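Local coordinates for kinetochore protein Mis16 (Schizosaccharomyces japonicus, PDB 4XYH), which recognises histone H4 and, independently, the CENP-A-specific chaperone Scm3, and probably serves CENP-A chromatin at centromeres, at residues 252-255 against 259-262; 296-301 against 306-311; 56-61 against 92-97; 73-78 against 397-402. One frame throughout, in Å; residues are numbered along the deposited sequence.

Contact 1. Residues 252-255 against 259-262; sequences TSVS and TLQI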
loop_
_atom_site.group_PDB
_atom_site.type_symbol
_atom_site.label_atom_id
_atom_site.label_comp_id
_atom_site.label_asym_id
_atom_site.label_seq_id
_atom_site.Cartn_x
_atom_site.Cartn_y
_atom_site.Cartn_z
ATOM N N THR A 252 -1.162 -5.585 13.540
ATOM C CA THR A 252 0.208 -6.015 13.293
ATOM C C THR A 252 1.092 -4.863 12.798
ATOM O O THR A 252 0.616 -3.955 12.116
ATOM C CB THR A 252 0.279 -7.161 12.274
ATOM O OG1 THR A 252 1.641 -7.582 12.159
ATOM C CG2 THR A 252 -0.228 -6.724 10.902
ATOM N N SER A 253 2.377 -4.901 13.138
ATOM C CA SER A 253 3.313 -3.863 12.679
ATOM C C SER A 253 4.662 -4.466 12.334
ATOM O O SER A 253 5.016 -5.512 12.853
ATOM C CB SER A 253 3.498 -2.775 13.743
ATOM O OG SER A 253 4.117 -3.313 14.912
ATOM N N VAL A 254 5.396 -3.803 11.441
ATOM C CA VAL A 254 6.740 -4.188 11.072
ATOM C C VAL A 254 7.604 -2.928 11.028
ATOM O O VAL A 254 7.085 -1.807 10.862
ATOM C CB VAL A 254 6.788 -4.919 9.707
ATOM C CG1 VAL A 254 5.987 -6.208 9.763
ATOM C CG2 VAL A 254 6.272 -4.030 8.591
ATOM N N SER A 255 8.918 -3.114 11.168
ATOM C CA SER A 255 9.838 -2.012 11.457
ATOM C C SER A 255 11.232 -2.226 10.854
ATOM O O SER A 255 11.628 -3.355 10.564
ATOM C CB SER A 255 9.948 -1.834 12.986
ATOM O OG SER A 255 11.032 -1.010 13.382
ATOM N N THR A 259 11.645 -6.518 13.383
ATOM C CA THR A 259 10.615 -7.336 14.037
ATOM C C THR A 259 9.230 -7.270 13.392
ATOM O O THR A 259 8.876 -6.303 12.698
ATOM C CB THR A 259 10.449 -6.968 15.523
ATOM O OG1 THR A 259 9.927 -5.635 15.651
ATOM C CG2 THR A 259 11.786 -7.083 16.252
ATOM N N LEU A 260 8.467 -8.332 13.635
ATOM C CA LEU A 260 7.069 -8.438 13.267
ATOM C C LEU A 260 6.329 -8.555 14.571
ATOM O O LEU A 260 6.632 -9.447 15.361
ATOM C CB LEU A 260 6.821 -9.669 12.396
ATOM C CG LEU A 260 5.370 -10.130 12.236
ATOM C CD1 LEU A 260 4.571 -9.121 11.391
ATOM C CD2 LEU A 260 5.309 -11.536 11.607
ATOM N N GLN A 261 5.383 -7.665 14.839
ATOM C CA GLN A 261 4.728 -7.705 16.146
ATOM C C GLN A 261 3.214 -7.733 16.013
ATOM O O GLN A 261 2.647 -7.244 15.037
ATOM C CB GLN A 261 5.176 -6.528 17.027
ATOM C CG GLN A 261 6.703 -6.374 17.148
ATOM C CD GLN A 261 7.117 -5.438 18.265
ATOM O OE1 GLN A 261 6.390 -5.261 19.231
ATOM N NE2 GLN A 261 8.292 -4.833 18.136
ATOM N N ILE A 262 2.568 -8.348 16.997
ATOM C CA ILE A 262 1.115 -8.401 17.053
ATOM C C ILE A 262 0.700 -7.670 18.302
ATOM O O ILE A 262 1.225 -7.937 19.383
ATOM C CB ILE A 262 0.577 -9.846 17.087
ATOM C CG1 ILE A 262 1.061 -10.622 15.860
ATOM C CG2 ILE A 262 -0.941 -9.836 17.170
ATOM C CD1 ILE A 262 0.482 -10.101 14.550
#
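The strands carrying Thr-252 to Ser-255 and Thr-259 to Ile-262 form a buried antiparallel beta hairpin. It makes the two middle strands of one four-stranded blade in the WD-repeat beta-propeller. Ser-253 and Gln-261 are the hydrogen-bonded pair. Ser-253 N gives to Gln-261 O at 3.0 Å, and Gln-261 N returns the bond to Ser-253 O, also at 3.0 Å. The hydroxyl of Thr-252 adds a third bond, OG1 to Gln-261 O at 3.1 Å. Its OG1 stands opposite the main-chain N (chi1 -176°), which brings it to Gln-261 O, tilted about 31° out of the carbonyl plane. The two donors come from opposite faces of that plane. A valine at Thr-252 would remove the hydroxyl, and Gln-261 O would probably have to rely on Ser-253 N. On the sheet face of Thr-252, Val-254 CG1 packs on Leu-260 CD1 at 3.6 Å. This face meets strands 284-289 and 296-301 of the next blade. The other face is polar. Ser-253 OG bonds to His-234 and His-263. Thr-259 OG1 is bonded to Asp-257 OD1. Gln-261 NE2 bonds to Arg-233 O and, in its own amide plane, to Thr-259 OG1 at 3.1 Å, with an N-H...O angle of 172°.

Contact 2. Residues 296-301 against 306-311; sequences LLATAS and VALWDL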
loop_
_atom_site.group_PDB
_atom_site.type_symbol
_atom_site.label_atom_id
_atom_site.label_comp_id
_atom_site.label_asym_id
_atom_site.label_seq_id
_atom_site.Cartn_x
_atom_site.Cartn_y
_atom_site.Cartn_z
ATOM N N LEU A 296 -2.981 -16.389 7.978
ATOM C CA LEU A 296 -1.870 -16.176 7.051
ATOM C C LEU A 296 -1.520 -14.694 6.905
ATOM O O LEU A 296 -2.420 -13.846 6.822
ATOM C CB LEU A 296 -2.192 -16.761 5.674
ATOM C CG LEU A 296 -1.077 -16.723 4.616
ATOM C CD1 LEU A 296 0.161 -17.449 5.095
ATOM C CD2 LEU A 296 -1.541 -17.348 3.322
ATOM N N LEU A 297 -0.218 -14.390 6.871
ATOM C CA LEU A 297 0.255 -13.036 6.548
ATOM C C LEU A 297 1.620 -13.061 5.847
ATOM O O LEU A 297 2.301 -14.093 5.819
ATOM C CB LEU A 297 0.333 -12.157 7.804
ATOM C CG LEU A 297 1.304 -12.574 8.917
ATOM C CD1 LEU A 297 1.688 -11.372 9.745
ATOM C CD2 LEU A 297 0.676 -13.641 9.812
ATOM N N ALA A 298 2.011 -11.917 5.285
ATOM C CA ALA A 298 3.264 -11.812 4.550
ATOM C C ALA A 298 4.056 -10.603 5.004
ATOM O O ALA A 298 3.475 -9.579 5.382
ATOM C CB ALA A 298 2.997 -11.729 3.054
ATOM N N THR A 299 5.382 -10.719 4.957
ATOM C CA THR A 299 6.264 -9.590 5.213
ATOM C C THR A 299 7.190 -9.364 4.022
ATOM O O THR A 299 7.683 -10.319 3.409
ATOM C CB THR A 299 7.131 -9.794 6.489
ATOM O OG1 THR A 299 7.837 -11.043 6.404
ATOM C CG2 THR A 299 6.264 -9.796 7.734
ATOM N N ALA A 300 7.411 -8.094 3.697
ATOM C CA ALA A 300 8.346 -7.701 2.648
ATOM C C ALA A 300 9.568 -7.085 3.310
ATOM O O ALA A 300 9.439 -6.199 4.152
ATOM C CB ALA A 300 7.699 -6.713 1.684
ATOM N N SER A 301 10.751 -7.544 2.930
ATOM C CA SER A 301 11.957 -7.124 3.614
ATOM C C SER A 301 12.964 -6.491 2.685
ATOM O O SER A 301 12.956 -6.746 1.479
ATOM C CB SER A 301 12.616 -8.310 4.316
ATOM O OG SER A 301 13.846 -7.919 4.910
ATOM N N VAL A 306 10.194 -11.957 0.344
ATOM C CA VAL A 306 8.929 -11.928 1.040
ATOM C C VAL A 306 8.786 -13.215 1.840
ATOM O O VAL A 306 8.938 -14.302 1.296
ATOM C CB VAL A 306 7.744 -11.774 0.066
ATOM C CG1 VAL A 306 6.423 -12.046 0.787
ATOM C CG2 VAL A 306 7.752 -10.398 -0.521
ATOM N N ALA A 307 8.515 -13.092 3.133
ATOM C CA ALA A 307 8.320 -14.265 3.975
ATOM C C ALA A 307 6.841 -14.440 4.300
ATOM O O ALA A 307 6.135 -13.457 4.546
ATOM C CB ALA A 307 9.142 -14.159 5.252
ATOM N N LEU A 308 6.373 -15.687 4.284
ATOM C CA LEU A 308 4.982 -16.001 4.640
ATOM C C LEU A 308 4.926 -16.571 6.052
ATOM O O LEU A 308 5.825 -17.303 6.451
ATOM C CB LEU A 308 4.374 -16.988 3.634
ATOM C CG LEU A 308 4.423 -16.452 2.198
ATOM C CD1 LEU A 308 4.091 -17.539 1.188
ATOM C CD2 LEU A 308 3.464 -15.290 2.051
ATOM N N TRP A 309 3.876 -16.235 6.804
ATOM C CA TRP A 309 3.784 -16.630 8.200
ATOM C C TRP A 309 2.379 -17.073 8.573
ATOM O O TRP A 309 1.383 -16.588 8.022
ATOM C CB TRP A 309 4.177 -15.479 9.138
ATOM C CG TRP A 309 5.450 -14.808 8.834
ATOM C CD1 TRP A 309 5.647 -13.788 7.943
ATOM C CD2 TRP A 309 6.722 -15.068 9.438
ATOM N NE1 TRP A 309 6.965 -13.403 7.954
ATOM C CE2 TRP A 309 7.648 -14.177 8.857
ATOM C CE3 TRP A 309 7.166 -15.962 10.417
ATOM C CZ2 TRP A 309 8.996 -14.163 9.211
ATOM C CZ3 TRP A 309 8.509 -15.952 10.767
ATOM C CH2 TRP A 309 9.407 -15.056 10.169
ATOM N N ASP A 310 2.304 -17.983 9.528
ATOM C CA ASP A 310 1.047 -18.312 10.171
ATOM C C ASP A 310 1.121 -17.804 11.613
ATOM O O ASP A 310 2.129 -18.015 12.286
ATOM C CB ASP A 310 0.790 -19.817 10.126
ATOM C CG ASP A 310 -0.575 -20.191 10.677
ATOM O OD1 ASP A 310 -0.816 -20.008 11.889
ATOM O OD2 ASP A 310 -1.411 -20.669 9.888
ATOM N N LEU A 311 0.068 -17.132 12.076
ATOM C CA LEU A 311 0.026 -16.550 13.425
ATOM C C LEU A 311 0.223 -17.574 14.535
ATOM O O LEU A 311 0.556 -17.218 15.673
ATOM C CB LEU A 311 -1.311 -15.825 13.665
ATOM C CG LEU A 311 -1.578 -14.460 13.021
ATOM C CD1 LEU A 311 -3.004 -14.011 13.331
ATOM C CD2 LEU A 311 -0.576 -13.432 13.514
#
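Leu-296 to Ser-301 and Val-306 to Asp-310 pair as an antiparallel hairpin, the middle of a WD40 propeller blade. Backbone bonds come first. Leu-297 pairs with Trp-309 and Thr-299 with Ala-307, each through two N-H to O bonds. The shortest is Trp-309 N to Leu-297 O, 2.8 Å. The polar side-chain link is Trp-309 NE1 to Thr-299 OG1, 3.0 Å, with an N-H...O angle of 169°. Thr-299 OG1 sits at the edge of the indole, in its plane. It also bonds to His-280 NE2, so this is the Trp-Thr-His part of the structural tetrad known from WD40 repeats. A phenylalanine at Trp-309 would lack the N-H, and Thr-299 OG1 would probably be left to His-280, freer to turn. Apolar contacts lie on both faces. Beside Trp-309, Leu-297 CD2 meets Trp-309 CB at 4.0 Å and Leu-311 CD2 at 3.9 Å. The first torsion of Leu-297 (chi1 63°) sets CG between its own N and carbonyl carbon, and the side chain crosses that of Trp-309 obliquely at its CB. On the other face the next blade packs on, Val-331 against Ala-298 and Val-328 against Ala-300 and Val-306. There Ala-298 CB touches Leu-308 CD2 at 3.7 Å and Val-306 CG1 at 4.1 Å.

Contact 3. Residues 56-61 against 92-97; sequences VEWFPG and ASVQLP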
loop_
_atom_site.group_PDB
_atom_site.type_symbol
_atom_site.label_atom_id
_atom_site.label_comp_id
_atom_site.label_asym_id
_atom_site.label_seq_id
_atom_site.Cartn_x
_atom_site.Cartn_y
_atom_site.Cartn_z
ATOM N N VAL A 56 -1.561 5.205 -3.505
ATOM C CA VAL A 56 -2.652 4.935 -4.427
ATOM C C VAL A 56 -3.575 3.899 -3.805
ATOM O O VAL A 56 -3.126 2.978 -3.136
ATOM C CB VAL A 56 -2.148 4.430 -5.821
ATOM C CG1 VAL A 56 -1.446 3.077 -5.709
ATOM C CG2 VAL A 56 -3.303 4.319 -6.811
ATOM N N GLU A 57 -4.873 4.076 -4.015
ATOM C CA GLU A 57 -5.881 3.151 -3.519
ATOM C C GLU A 57 -7.092 3.249 -4.430
ATOM O O GLU A 57 -7.513 4.356 -4.785
ATOM C CB GLU A 57 -6.264 3.464 -2.066
ATOM C CG GLU A 57 -6.925 2.289 -1.347
ATOM C CD GLU A 57 -7.415 2.632 0.059
ATOM O OE1 GLU A 57 -7.547 3.831 0.362
ATOM O OE2 GLU A 57 -7.685 1.704 0.865
ATOM N N TRP A 58 -7.628 2.093 -4.832
ATOM C CA TRP A 58 -8.882 2.036 -5.592
ATOM C C TRP A 58 -10.073 2.258 -4.677
ATOM O O TRP A 58 -10.155 1.640 -3.616
ATOM C CB TRP A 58 -9.071 0.681 -6.284
ATOM C CG TRP A 58 -8.125 0.383 -7.369
ATOM C CD1 TRP A 58 -6.957 -0.305 -7.266
ATOM C CD2 TRP A 58 -8.263 0.742 -8.740
ATOM N NE1 TRP A 58 -6.352 -0.399 -8.495
ATOM C CE2 TRP A 58 -7.132 0.244 -9.418
ATOM C CE3 TRP A 58 -9.232 1.440 -9.465
ATOM C CZ2 TRP A 58 -6.944 0.416 -10.784
ATOM C CZ3 TRP A 58 -9.043 1.614 -10.819
ATOM C CH2 TRP A 58 -7.907 1.101 -11.467
ATOM N N PHE A 59 -11.002 3.114 -5.092
ATOM C CA PHE A 59 -12.281 3.208 -4.410
ATOM C C PHE A 59 -13.198 2.052 -4.838
ATOM O O PHE A 59 -13.184 1.626 -6.003
ATOM C CB PHE A 59 -12.974 4.534 -4.715
ATOM C CG PHE A 59 -12.416 5.718 -3.975
ATOM C CD1 PHE A 59 -12.815 5.988 -2.680
ATOM C CD2 PHE A 59 -11.513 6.583 -4.594
ATOM C CE1 PHE A 59 -12.326 7.103 -1.999
ATOM C CE2 PHE A 59 -11.020 7.698 -3.923
ATOM C CZ PHE A 59 -11.431 7.959 -2.618
ATOM N N PRO A 60 -14.004 1.539 -3.900
ATOM C CA PRO A 60 -15.018 0.542 -4.274
ATOM C C PRO A 60 -16.089 1.160 -5.170
ATOM O O PRO A 60 -16.436 2.339 -4.986
ATOM C CB PRO A 60 -15.623 0.114 -2.924
ATOM C CG PRO A 60 -14.695 0.611 -1.896
ATOM C CD PRO A 60 -14.032 1.834 -2.461
ATOM N N GLY A 61 -16.603 0.395 -6.128
ATOM C CA GLY A 61 -17.733 0.854 -6.923
ATOM C C GLY A 61 -17.395 1.308 -8.329
ATOM O O GLY A 61 -16.234 1.523 -8.647
ATOM N N ALA A 92 -8.974 10.599 -8.565
ATOM C CA ALA A 92 -8.898 10.465 -10.014
ATOM C C ALA A 92 -9.995 9.534 -10.505
ATOM O O ALA A 92 -10.392 8.615 -9.795
ATOM C CB ALA A 92 -7.538 9.944 -10.432
ATOM N N SER A 93 -10.499 9.785 -11.707
ATOM C CA SER A 93 -11.377 8.825 -12.361
ATOM C C SER A 93 -10.689 8.212 -13.572
ATOM O O SER A 93 -9.893 8.854 -14.257
ATOM C CB SER A 93 -12.695 9.468 -12.779
ATOM O OG SER A 93 -12.448 10.553 -13.640
ATOM N N VAL A 94 -10.993 6.954 -13.828
ATOM C CA VAL A 94 -10.447 6.294 -14.987
ATOM C C VAL A 94 -11.555 5.479 -15.646
ATOM O O VAL A 94 -12.437 4.942 -14.976
ATOM C CB VAL A 94 -9.247 5.394 -14.617
ATOM C CG1 VAL A 94 -9.658 4.310 -13.617
ATOM C CG2 VAL A 94 -8.630 4.782 -15.855
ATOM N N GLN A 95 -11.525 5.428 -16.968
ATOM C CA GLN A 95 -12.437 4.584 -17.711
ATOM C C GLN A 95 -11.767 3.238 -17.949
ATOM O O GLN A 95 -10.693 3.175 -18.541
ATOM C CB GLN A 95 -12.815 5.244 -19.029
ATOM C CG GLN A 95 -14.094 4.719 -19.623
ATOM C CD GLN A 95 -14.800 5.765 -20.457
ATOM O OE1 GLN A 95 -14.156 6.580 -21.125
ATOM N NE2 GLN A 95 -16.135 5.765 -20.409
ATOM N N LEU A 96 -12.383 2.169 -17.454
ATOM C CA LEU A 96 -11.877 0.816 -17.687
ATOM C C LEU A 96 -12.876 0.004 -18.499
ATOM O O LEU A 96 -14.079 0.127 -18.300
ATOM C CB LEU A 96 -11.605 0.088 -16.371
ATOM C CG LEU A 96 -10.651 0.648 -15.332
ATOM C CD1 LEU A 96 -10.738 -0.241 -14.129
ATOM C CD2 LEU A 96 -9.224 0.694 -15.863
ATOM N N PRO A 97 -12.382 -0.846 -19.403
ATOM C CA PRO A 97 -13.275 -1.799 -20.077
ATOM C C PRO A 97 -13.582 -2.983 -19.168
ATOM O O PRO A 97 -12.795 -3.255 -18.255
ATOM C CB PRO A 97 -12.462 -2.237 -21.289
ATOM C CG PRO A 97 -11.027 -2.123 -20.826
ATOM C CD PRO A 97 -10.986 -0.957 -19.862
#
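Trp-58 meets Val-94 and Leu-96 with the far end of its six-membered ring, and this is the tight part of the contact. Trp-58 CZ3 lies 3.9 Å from Val-94 CG1. Trp-58 CH2 lies 4.1 Å from Leu-96 CD1, and the same methyl is 4.2 Å from Trp-58 CZ3. Both methyls come in obliquely to the indole. The Val-94 side chain crosses that of Trp-58 at about a right angle, while Leu-96 reaches in from the opposite direction. The first torsion of Trp-58 (chi1 -67°) turns CG away from its carbonyl carbon and to the side of its N. The long ring then spans the gap to strand 87-97.

That gap is wide because strand 70-77 lies between the two segments in one sheet, the propeller blade built on strands 56-58, 70-77, 87-97 and 123-130. The nearest CA atoms, of Trp-58 and Ala-92, are 9.5 Å apart. Backbone bonds therefore go to the strand between, from Glu-57 and Phe-59 on one side and Ala-92 and Val-94 on the other. Leu-75 of that strand also touches Trp-58. Ala-399, Asn-391 and Pro-392 touch the indole too, from the neighbouring blade.

The loose side faces solvent. Ser-93 and Gln-95 alternate with Val-94 and Leu-96 along the strand and take no part, and Gln-95 is exposed. Beyond Trp-58, Pro-60 and Gly-61 are exposed as well. Asn-393 bonds to Phe-59 O through ND2 and to Gly-61 N through OD1.

Contact 4. Residues 73-78 against 397-402; sequences QKLLLG and VLASLA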
loop_
_atom_site.group_PDB
_atom_site.type_symbol
_atom_site.label_atom_id
_atom_site.label_comp_id
_atom_site.label_asym_id
_atom_site.label_seq_id
_atom_site.Cartn_x
_atom_site.Cartn_y
_atom_site.Cartn_z
ATOM N N GLN A 73 -14.265 4.384 -12.857
ATOM C CA GLN A 73 -13.935 4.073 -11.472
ATOM C C GLN A 73 -13.009 5.137 -10.899
ATOM O O GLN A 73 -12.536 6.004 -11.627
ATOM C CB GLN A 73 -13.315 2.674 -11.375
ATOM C CG GLN A 73 -14.316 1.571 -11.703
ATOM C CD GLN A 73 -13.727 0.164 -11.652
ATOM O OE1 GLN A 73 -12.836 -0.135 -10.854
ATOM N NE2 GLN A 73 -14.240 -0.711 -12.505
ATOM N N LYS A 74 -12.766 5.083 -9.595
ATOM C CA LYS A 74 -12.009 6.140 -8.941
ATOM C C LYS A 74 -10.817 5.635 -8.146
ATOM O O LYS A 74 -10.837 4.534 -7.591
ATOM C CB LYS A 74 -12.926 6.949 -8.016
ATOM C CG LYS A 74 -13.930 7.822 -8.754
ATOM C CD LYS A 74 -14.898 8.464 -7.789
ATOM C CE LYS A 74 -15.743 9.525 -8.494
ATOM N NZ LYS A 74 -16.933 9.911 -7.680
ATOM N N LEU A 75 -9.794 6.477 -8.067
ATOM C CA LEU A 75 -8.601 6.187 -7.282
ATOM C C LEU A 75 -8.310 7.331 -6.350
ATOM O O LEU A 75 -8.554 8.497 -6.685
ATOM C CB LEU A 75 -7.379 5.960 -8.170
ATOM C CG LEU A 75 -7.463 4.845 -9.204
ATOM C CD1 LEU A 75 -7.358 5.442 -10.596
ATOM C CD2 LEU A 75 -6.354 3.860 -8.976
ATOM N N LEU A 76 -7.770 6.978 -5.192
ATOM C CA LEU A 76 -7.289 7.936 -4.236
ATOM C C LEU A 76 -5.777 8.100 -4.413
ATOM O O LEU A 76 -5.033 7.125 -4.333
ATOM C CB LEU A 76 -7.631 7.471 -2.840
ATOM C CG LEU A 76 -7.176 8.356 -1.692
ATOM C CD1 LEU A 76 -8.015 9.643 -1.649
ATOM C CD2 LEU A 76 -7.290 7.549 -0.422
ATOM N N LEU A 77 -5.338 9.327 -4.677
ATOM C CA LEU A 77 -3.926 9.639 -4.934
ATOM C C LEU A 77 -3.429 10.782 -4.071
ATOM O O LEU A 77 -4.219 11.440 -3.367
ATOM C CB LEU A 77 -3.714 10.021 -6.398
ATOM C CG LEU A 77 -3.914 8.939 -7.445
ATOM C CD1 LEU A 77 -3.842 9.539 -8.831
ATOM C CD2 LEU A 77 -2.834 7.876 -7.258
ATOM N N GLY A 78 -2.124 11.046 -4.149
ATOM C CA GLY A 78 -1.545 12.166 -3.431
ATOM C C GLY A 78 -0.526 12.935 -4.242
ATOM O O GLY A 78 -0.295 12.632 -5.411
ATOM N N VAL A 397 -7.101 -6.458 -12.036
ATOM C CA VAL A 397 -6.673 -5.125 -12.417
ATOM C C VAL A 397 -5.861 -4.514 -11.283
ATOM O O VAL A 397 -6.298 -4.525 -10.140
ATOM C CB VAL A 397 -7.865 -4.218 -12.761
ATOM C CG1 VAL A 397 -7.392 -2.783 -13.015
ATOM C CG2 VAL A 397 -8.626 -4.772 -13.985
ATOM N N LEU A 398 -4.681 -3.979 -11.594
ATOM C CA LEU A 398 -3.831 -3.380 -10.568
ATOM C C LEU A 398 -3.458 -1.960 -10.925
ATOM O O LEU A 398 -3.370 -1.604 -12.101
ATOM C CB LEU A 398 -2.561 -4.207 -10.350
ATOM C CG LEU A 398 -2.901 -5.575 -9.753
ATOM C CD1 LEU A 398 -3.048 -6.651 -10.843
ATOM C CD2 LEU A 398 -1.923 -5.999 -8.706
ATOM N N ALA A 399 -3.253 -1.150 -9.899
ATOM C CA ALA A 399 -2.664 0.157 -10.061
ATOM C C ALA A 399 -1.308 0.144 -9.363
ATOM O O ALA A 399 -1.179 -0.407 -8.264
ATOM C CB ALA A 399 -3.578 1.247 -9.474
ATOM N N SER A 400 -0.299 0.739 -9.994
ATOM C CA SER A 400 1.015 0.853 -9.366
ATOM C C SER A 400 1.672 2.188 -9.701
ATOM O O SER A 400 1.482 2.729 -10.790
ATOM C CB SER A 400 1.927 -0.315 -9.780
ATOM O OG SER A 400 1.960 -0.494 -11.191
ATOM N N LEU A 401 2.429 2.701 -8.741
ATOM C CA LEU A 401 3.107 3.996 -8.827
ATOM C C LEU A 401 4.601 3.834 -8.706
ATOM O O LEU A 401 5.074 2.996 -7.938
ATOM C CB LEU A 401 2.666 4.933 -7.704
ATOM C CG LEU A 401 1.295 5.570 -7.659
ATOM C CD1 LEU A 401 1.121 6.116 -6.256
ATOM C CD2 LEU A 401 1.227 6.672 -8.699
ATOM N N ALA A 402 5.343 4.667 -9.423
ATOM C CA ALA A 402 6.791 4.667 -9.298
ATOM C C ALA A 402 7.276 6.089 -9.043
ATOM O O ALA A 402 6.512 7.041 -9.209
ATOM C CB ALA A 402 7.444 4.073 -10.544
#
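The strands through Leu-75 and Ala-399 belong to different sheets and run in roughly the same direction, with CA atoms 8.9 Å apart at Leu-75 and Ala-399 and 9.8 Å apart at Leu-77 and Leu-401. The space between is crossed by side chains alone. Leu-75 CD2 sits 3.8 Å from the methyl CB of Ala-399. With CG beside the backbone N (chi1 -58°), CD2 is carried to that methyl. Two residues further along each strand, Leu-401 points at the other strand. Leu-77 starts off to the side, but its end turns in, and the two meet tip to tip, Leu-77 CD2 to Leu-401 CD1 at 4.4 Å. A small residue thus faces a long one in the first pair, and two long ones share the wider second gap.

Strand 70-77 belongs to the blade that follows strand 41-48. Strand 398-402 lies in the blade where 41-48 pairs with the last strand, 406-412, the ring closure usual in WD40 propellers. Trp-58 flanks the first pair and touches both Leu-75 and Ala-399. Val-56 does the same for Leu-77 and Leu-401. Ser-400, on the other side of its strand, bonds through OG to His-381 and Trp-410. Gln-73 marks the polar margin, with OE1 bonded to Asn-391 and Asn-393.

Between the two strands themselves the contact is purely apolar and small, about 104 Å² in all. It has little directional preference, so the fit here rests on buried methyl packing.

Contacts 1 and 2 are hairpins in successive blades of the propeller, with centres 11 Å apart. They touch each other, as where Ile-262 CD1 packs on Leu-311 CD2 at 3.6 Å. Contacts 3 and 4 lie on the opposite side of the chain's centre. The centres of contacts 2 and 4 are 24 Å apart. Contacts 3 and 4 have centres 7 Å apart and share the sheet of strands 56-58, 70-77 and 87-97. Along the chain these two interleave, since 73-78 lies between 56-61 and 92-97. Contacts 1 and 2 follow, enclosed by contact 4. Contact 4 joins the blade of 70-77 to the blade where 41-48 pairs with 406-412, consistent with ring closure.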